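Local coordinates for protein beta-galactosidase (Bacillus circulans, PDB 4MAD) that probably hydrolyses terminal non-reducing beta-D-galactose residues from beta-D-galactosides, as a family 35 glycoside hydrolase with a (beta/alpha)8 barrel, at residues 50-55 against 97-102; 457-462 against 535-540. All coordinates share one frame; numbering follows the deposited sequence.

Contact 1. Residues 50-55 against 97-102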
loop_
_atom_site.group_PDB
_atom_site.type_symbol
_atom_site.label_atom_id
_atom_site.label_comp_id
_atom_site.label_asym_id
_atom_site.label_seq_id
_atom_site.Cartn_x
_atom_site.Cartn_y
_atom_site.Cartn_z
ATOM N N ASP A 50 -2.750 -7.780 -19.263
ATOM C CA ASP A 50 -3.857 -8.669 -19.039
ATOM C C ASP A 50 -4.952 -7.930 -18.299
ATOM O O ASP A 50 -6.080 -7.979 -18.674
ATOM C CB ASP A 50 -3.420 -9.841 -18.184
ATOM C CG ASP A 50 -4.567 -10.776 -17.844
ATOM O OD1 ASP A 50 -4.985 -11.515 -18.710
ATOM O OD2 ASP A 50 -5.073 -10.748 -16.726
ATOM N N ARG A 51 -4.587 -7.243 -17.221
ATOM C CA ARG A 51 -5.596 -6.570 -16.456
ATOM C C ARG A 51 -6.255 -5.452 -17.212
ATOM O O ARG A 51 -7.412 -5.294 -17.144
ATOM C CB ARG A 51 -5.057 -6.094 -15.129
ATOM C CG ARG A 51 -4.140 -7.073 -14.462
ATOM C CD ARG A 51 -4.847 -8.207 -13.770
ATOM N NE ARG A 51 -4.007 -8.895 -12.808
ATOM C CZ ARG A 51 -3.383 -10.035 -13.044
ATOM N NH1 ARG A 51 -3.499 -10.625 -14.192
ATOM N NH2 ARG A 51 -2.629 -10.591 -12.132
ATOM N N LEU A 52 -5.455 -4.687 -17.930
ATOM C CA LEU A 52 -5.989 -3.590 -18.704
ATOM C C LEU A 52 -6.951 -4.067 -19.792
ATOM O O LEU A 52 -7.931 -3.488 -19.987
ATOM C CB LEU A 52 -4.882 -2.738 -19.310
ATOM C CG LEU A 52 -4.081 -2.024 -18.246
ATOM C CD1 LEU A 52 -2.785 -1.532 -18.683
ATOM C CD2 LEU A 52 -4.913 -0.945 -17.657
ATOM N N LEU A 53 -6.632 -5.175 -20.436
ATOM C CA LEU A 53 -7.480 -5.740 -21.448
ATOM C C LEU A 53 -8.821 -6.109 -20.851
ATOM O O LEU A 53 -9.846 -5.943 -21.471
ATOM C CB LEU A 53 -6.817 -6.983 -22.013
ATOM C CG LEU A 53 -5.721 -6.753 -23.023
ATOM C CD1 LEU A 53 -5.023 -7.948 -23.332
ATOM C CD2 LEU A 53 -6.217 -6.134 -24.227
ATOM N N LYS A 54 -8.772 -6.624 -19.637
ATOM C CA LYS A 54 -9.986 -6.963 -18.903
ATOM C C LYS A 54 -10.869 -5.741 -18.583
ATOM O O LYS A 54 -12.048 -5.758 -18.733
ATOM C CB LYS A 54 -9.683 -7.772 -17.654
ATOM C CG LYS A 54 -9.277 -9.198 -17.958
ATOM C CD LYS A 54 -8.504 -9.930 -16.902
ATOM C CE LYS A 54 -8.369 -11.359 -17.229
ATOM N NZ LYS A 54 -7.482 -12.125 -16.429
ATOM N N LEU A 55 -10.264 -4.669 -18.166
ATOM C CA LEU A 55 -11.030 -3.478 -17.905
ATOM C C LEU A 55 -11.669 -2.943 -19.193
ATOM O O LEU A 55 -12.794 -2.606 -19.224
ATOM C CB LEU A 55 -10.164 -2.414 -17.260
ATOM C CG LEU A 55 -9.433 -2.773 -15.962
ATOM C CD1 LEU A 55 -8.824 -1.532 -15.387
ATOM C CD2 LEU A 55 -10.326 -3.405 -15.003
ATOM N N VAL A 97 -4.020 -0.630 -25.383
ATOM C CA VAL A 97 -5.223 -1.360 -25.173
ATOM C C VAL A 97 -6.402 -0.476 -25.483
ATOM O O VAL A 97 -7.479 -0.951 -25.601
ATOM C CB VAL A 97 -5.290 -1.835 -23.720
ATOM C CG1 VAL A 97 -6.650 -2.031 -23.269
ATOM C CG2 VAL A 97 -4.459 -3.029 -23.530
ATOM N N GLY A 98 -6.158 0.807 -25.668
ATOM C CA GLY A 98 -7.216 1.710 -25.993
ATOM C C GLY A 98 -7.982 2.385 -24.875
ATOM O O GLY A 98 -9.136 2.644 -25.045
ATOM N N LEU A 99 -7.325 2.694 -23.778
ATOM C CA LEU A 99 -7.967 3.400 -22.688
ATOM C C LEU A 99 -7.421 4.812 -22.546
ATOM O O LEU A 99 -6.268 5.025 -22.655
ATOM C CB LEU A 99 -7.775 2.680 -21.362
ATOM C CG LEU A 99 -8.331 1.279 -21.288
ATOM C CD1 LEU A 99 -7.657 0.429 -20.268
ATOM C CD2 LEU A 99 -9.727 1.365 -20.992
ATOM N N HIS A 100 -8.292 5.744 -22.258
ATOM C CA HIS A 100 -7.833 7.014 -21.761
ATOM C C HIS A 100 -7.226 6.790 -20.389
ATOM O O HIS A 100 -7.490 5.830 -19.756
ATOM C CB HIS A 100 -8.950 8.007 -21.614
ATOM C CG HIS A 100 -9.703 8.242 -22.856
ATOM N ND1 HIS A 100 -9.096 8.645 -24.012
ATOM C CD2 HIS A 100 -11.011 8.092 -23.143
ATOM C CE1 HIS A 100 -9.997 8.743 -24.961
ATOM N NE2 HIS A 100 -11.170 8.414 -24.463
ATOM N N VAL A 101 -6.394 7.717 -19.986
ATOM C CA VAL A 101 -5.756 7.650 -18.670
ATOM C C VAL A 101 -5.942 8.897 -17.768
ATOM O O VAL A 101 -5.756 9.970 -18.182
ATOM C CB VAL A 101 -4.272 7.385 -18.823
ATOM C CG1 VAL A 101 -3.577 7.409 -17.490
ATOM C CG2 VAL A 101 -4.054 6.079 -19.492
ATOM N N ILE A 102 -6.291 8.681 -16.512
ATOM C CA ILE A 102 -6.325 9.720 -15.513
ATOM C C ILE A 102 -5.199 9.389 -14.544
ATOM O O ILE A 102 -5.060 8.284 -14.178
ATOM C CB ILE A 102 -7.639 9.738 -14.763
ATOM C CG1 ILE A 102 -8.782 10.176 -15.680
ATOM C CG2 ILE A 102 -7.585 10.669 -13.619
ATOM C CD1 ILE A 102 -10.120 10.074 -15.092
#
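Val97 meets helix 48-58 with both of its methyls, each on a different residue. CG1 lies anti to the backbone N (chi1 154°) and stands 3.8 Å from Leu52 O, a carbon against a carbonyl oxygen with no hydrogen bond. CG2, beside the N, reaches Leu53 CD2 at 3.6 Å, the closest approach between the two segments. The bond to CB of Leu53 points away from the 97-102 segment, and the branched end of the side chain turns back to make this touch. Leu99 adds a second apolar pair, its CD1 4.0 Å from Leu52 CD2. Leu52 and Leu99 are buried, and Leu52 also packs on Phe90, Thr93, Val63 and Met38. Leu53 and Val97 are partly exposed, so the shortest touch falls on the more open side, where Gly98, the first residue to leave helical phi/psi, has phi 89° in a Schellman motif. An alanine in place of Val97 would probably leave Leu53 CD2 without its methyl neighbour and thin the cover over Leu52 O. Asp50, Arg51 and Lys54 form a salt-bridge network along their own helix. With no hydrogen bond between the segments, apolar packing sets helix 48-58 on the C-terminal end of helix 87-97 and the turn into barrel strand 100-104, with a polar tie beside it from Lys56 NZ to Gly98 O.

Contact 2. Residues 457-462 against 535-540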
loop_
_atom_site.group_PDB
_atom_site.type_symbol
_atom_site.label_atom_id
_atom_site.label_comp_id
_atom_site.label_asym_id
_atom_site.label_seq_id
_atom_site.Cartn_x
_atom_site.Cartn_y
_atom_site.Cartn_z
ATOM N N GLU A 457 8.727 -4.413 14.691
ATOM C CA GLU A 457 8.168 -4.456 13.385
ATOM C C GLU A 457 7.435 -3.152 13.079
ATOM O O GLU A 457 6.611 -2.755 13.813
ATOM C CB GLU A 457 7.187 -5.603 13.210
ATOM C CG GLU A 457 6.764 -5.798 11.800
ATOM C CD GLU A 457 5.759 -6.957 11.599
ATOM O OE1 GLU A 457 5.371 -7.579 12.564
ATOM O OE2 GLU A 457 5.378 -7.217 10.473
ATOM N N ASN A 458 7.771 -2.547 11.943
ATOM C CA ASN A 458 7.018 -1.470 11.341
ATOM C C ASN A 458 5.941 -2.207 10.567
ATOM O O ASN A 458 6.223 -2.773 9.564
ATOM C CB ASN A 458 7.857 -0.710 10.292
ATOM C CG ASN A 458 7.040 0.214 9.376
ATOM O OD1 ASN A 458 5.870 0.254 9.396
ATOM N ND2 ASN A 458 7.718 0.882 8.501
ATOM N N MET A 459 4.719 -2.153 11.056
ATOM C CA MET A 459 3.601 -2.882 10.484
ATOM C C MET A 459 2.865 -2.125 9.370
ATOM O O MET A 459 1.869 -2.556 8.903
ATOM C CB MET A 459 2.640 -3.293 11.584
ATOM C CG MET A 459 3.224 -4.188 12.617
ATOM S SD MET A 459 2.078 -4.624 13.921
ATOM C CE MET A 459 1.090 -5.754 13.093
ATOM N N GLY A 460 3.422 -0.979 9.038
ATOM C CA GLY A 460 2.922 -0.047 8.066
ATOM C C GLY A 460 2.516 1.345 8.498
ATOM O O GLY A 460 1.798 1.476 9.428
ATOM N N ARG A 461 3.040 2.339 7.800
ATOM C CA ARG A 461 2.786 3.708 8.150
ATOM C C ARG A 461 1.375 4.120 7.790
ATOM O O ARG A 461 0.942 3.875 6.736
ATOM C CB ARG A 461 3.800 4.680 7.538
ATOM C CG ARG A 461 5.201 4.580 8.075
ATOM C CD ARG A 461 6.133 5.747 7.771
ATOM N NE ARG A 461 7.453 5.485 8.314
ATOM C CZ ARG A 461 8.268 4.614 7.788
ATOM N NH1 ARG A 461 7.922 3.990 6.684
ATOM N NH2 ARG A 461 9.423 4.389 8.326
ATOM N N ILE A 462 0.728 4.773 8.729
ATOM C CA ILE A 462 -0.598 5.293 8.618
ATOM C C ILE A 462 -0.715 6.191 7.394
ATOM O O ILE A 462 0.139 6.911 7.076
ATOM C CB ILE A 462 -0.983 6.096 9.875
ATOM C CG1 ILE A 462 -1.238 5.132 11.008
ATOM C CG2 ILE A 462 -2.218 6.907 9.658
ATOM C CD1 ILE A 462 -1.153 5.717 12.338
ATOM N N TRP A 535 0.971 -21.411 10.172
ATOM C CA TRP A 535 1.977 -20.538 10.726
ATOM C C TRP A 535 1.349 -19.407 11.525
ATOM O O TRP A 535 0.168 -19.363 11.666
ATOM C CB TRP A 535 2.904 -20.047 9.620
ATOM C CG TRP A 535 3.712 -21.186 9.032
ATOM C CD1 TRP A 535 3.301 -22.128 8.156
ATOM C CD2 TRP A 535 5.077 -21.473 9.308
ATOM N NE1 TRP A 535 4.288 -22.992 7.929
ATOM C CE2 TRP A 535 5.409 -22.601 8.588
ATOM C CE3 TRP A 535 6.038 -20.891 10.116
ATOM C CZ2 TRP A 535 6.663 -23.157 8.627
ATOM C CZ3 TRP A 535 7.284 -21.445 10.148
ATOM C CH2 TRP A 535 7.581 -22.574 9.429
ATOM N N THR A 536 2.178 -18.542 12.082
ATOM C CA THR A 536 1.668 -17.516 12.961
ATOM C C THR A 536 1.794 -16.050 12.502
ATOM O O THR A 536 0.828 -15.399 12.341
ATOM C CB THR A 536 2.175 -17.714 14.412
ATOM O OG1 THR A 536 1.604 -18.891 14.947
ATOM C CG2 THR A 536 1.811 -16.564 15.262
ATOM N N LYS A 537 3.006 -15.574 12.324
ATOM C CA LYS A 537 3.212 -14.272 11.764
ATOM C C LYS A 537 4.554 -14.151 11.104
ATOM O O LYS A 537 5.531 -14.613 11.617
ATOM C CB LYS A 537 3.049 -13.212 12.804
ATOM C CG LYS A 537 3.053 -11.791 12.269
ATOM C CD LYS A 537 2.669 -10.794 13.296
ATOM C CE LYS A 537 2.183 -9.496 12.727
ATOM N NZ LYS A 537 3.115 -8.865 11.865
ATOM N N GLY A 538 4.560 -13.496 9.970
ATOM C CA GLY A 538 5.790 -13.320 9.246
ATOM C C GLY A 538 5.688 -12.799 7.851
ATOM O O GLY A 538 4.795 -12.116 7.557
ATOM N N VAL A 539 6.693 -13.089 7.060
ATOM C CA VAL A 539 6.760 -12.741 5.664
ATOM C C VAL A 539 7.347 -13.898 4.848
ATOM O O VAL A 539 7.931 -14.781 5.380
ATOM C CB VAL A 539 7.598 -11.494 5.439
ATOM C CG1 VAL A 539 6.957 -10.307 6.074
ATOM C CG2 VAL A 539 8.973 -11.686 5.932
ATOM N N VAL A 540 7.163 -13.839 3.547
ATOM C CA VAL A 540 7.697 -14.839 2.660
ATOM C C VAL A 540 8.391 -14.246 1.431
ATOM O O VAL A 540 7.939 -13.300 0.894
ATOM C CB VAL A 540 6.570 -15.784 2.245
ATOM C CG1 VAL A 540 7.077 -16.865 1.393
ATOM C CG2 VAL A 540 5.962 -16.328 3.482
HETATM O O HOH W 1 5.057 -9.816 9.588
#
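Lys537 and Glu457 approach from opposite directions and form a buried salt bridge, with Lys537 NZ 2.7 Å from Glu457 OE1. The ammonium comes to the syn side of that oxygen, 18° out of the carboxylate plane. Both chains have CG anti to the backbone N (chi1 -171° for Glu457), and Glu457 stays extended beyond CG, which spans a gap whose nearest CA atoms, those of Glu457 and Gly538, are 10.1 Å apart. Lys537 bends at its last torsion, chi4 -57°, to present NZ. The other carboxylate oxygen is bonded through water: water 1 donates to Glu457 OE2 at 2.8 Å and to Gly538 O at 3.1 Å, tying the acid to the backbone of strand 537-542. OE2 also has a salt bridge to Arg549, so two cations flank this carboxylate and would probably keep it ionised. Apolar contact is slight: the Met459 side chain crosses that of Lys537 at about a right angle, and its CE methyl lies 3.9 Å from Lys537 CE. Within the loop, Asn458 OD1 accepts from Gly460 N at 2.8 Å, an Asx turn. Glu457 lies in strand 449-457 of the first all-beta domain and Lys537 in strand 537-542, part of the antiparallel sheet of the galactose-binding domain: an interdomain salt bridge with a bridging water.

How the contacts relate
The two contacts lie on opposite sides of the chain's centre, with their own centres 32 Å apart and their nearest atoms about 17 Å apart, so neither touches the other. Along the chain they are in series: 50-55 with 97-102 closes before 457-462 with 535-540 opens. Contact 1 is internal to the family 35 catalytic barrel, which also holds the predicted proton donor Glu171 and nucleophile Glu247; contact 2 runs between two later domains, the first all-beta domain and the galactose-binding domain. Neither contact includes those predicted catalytic acids or lies near them.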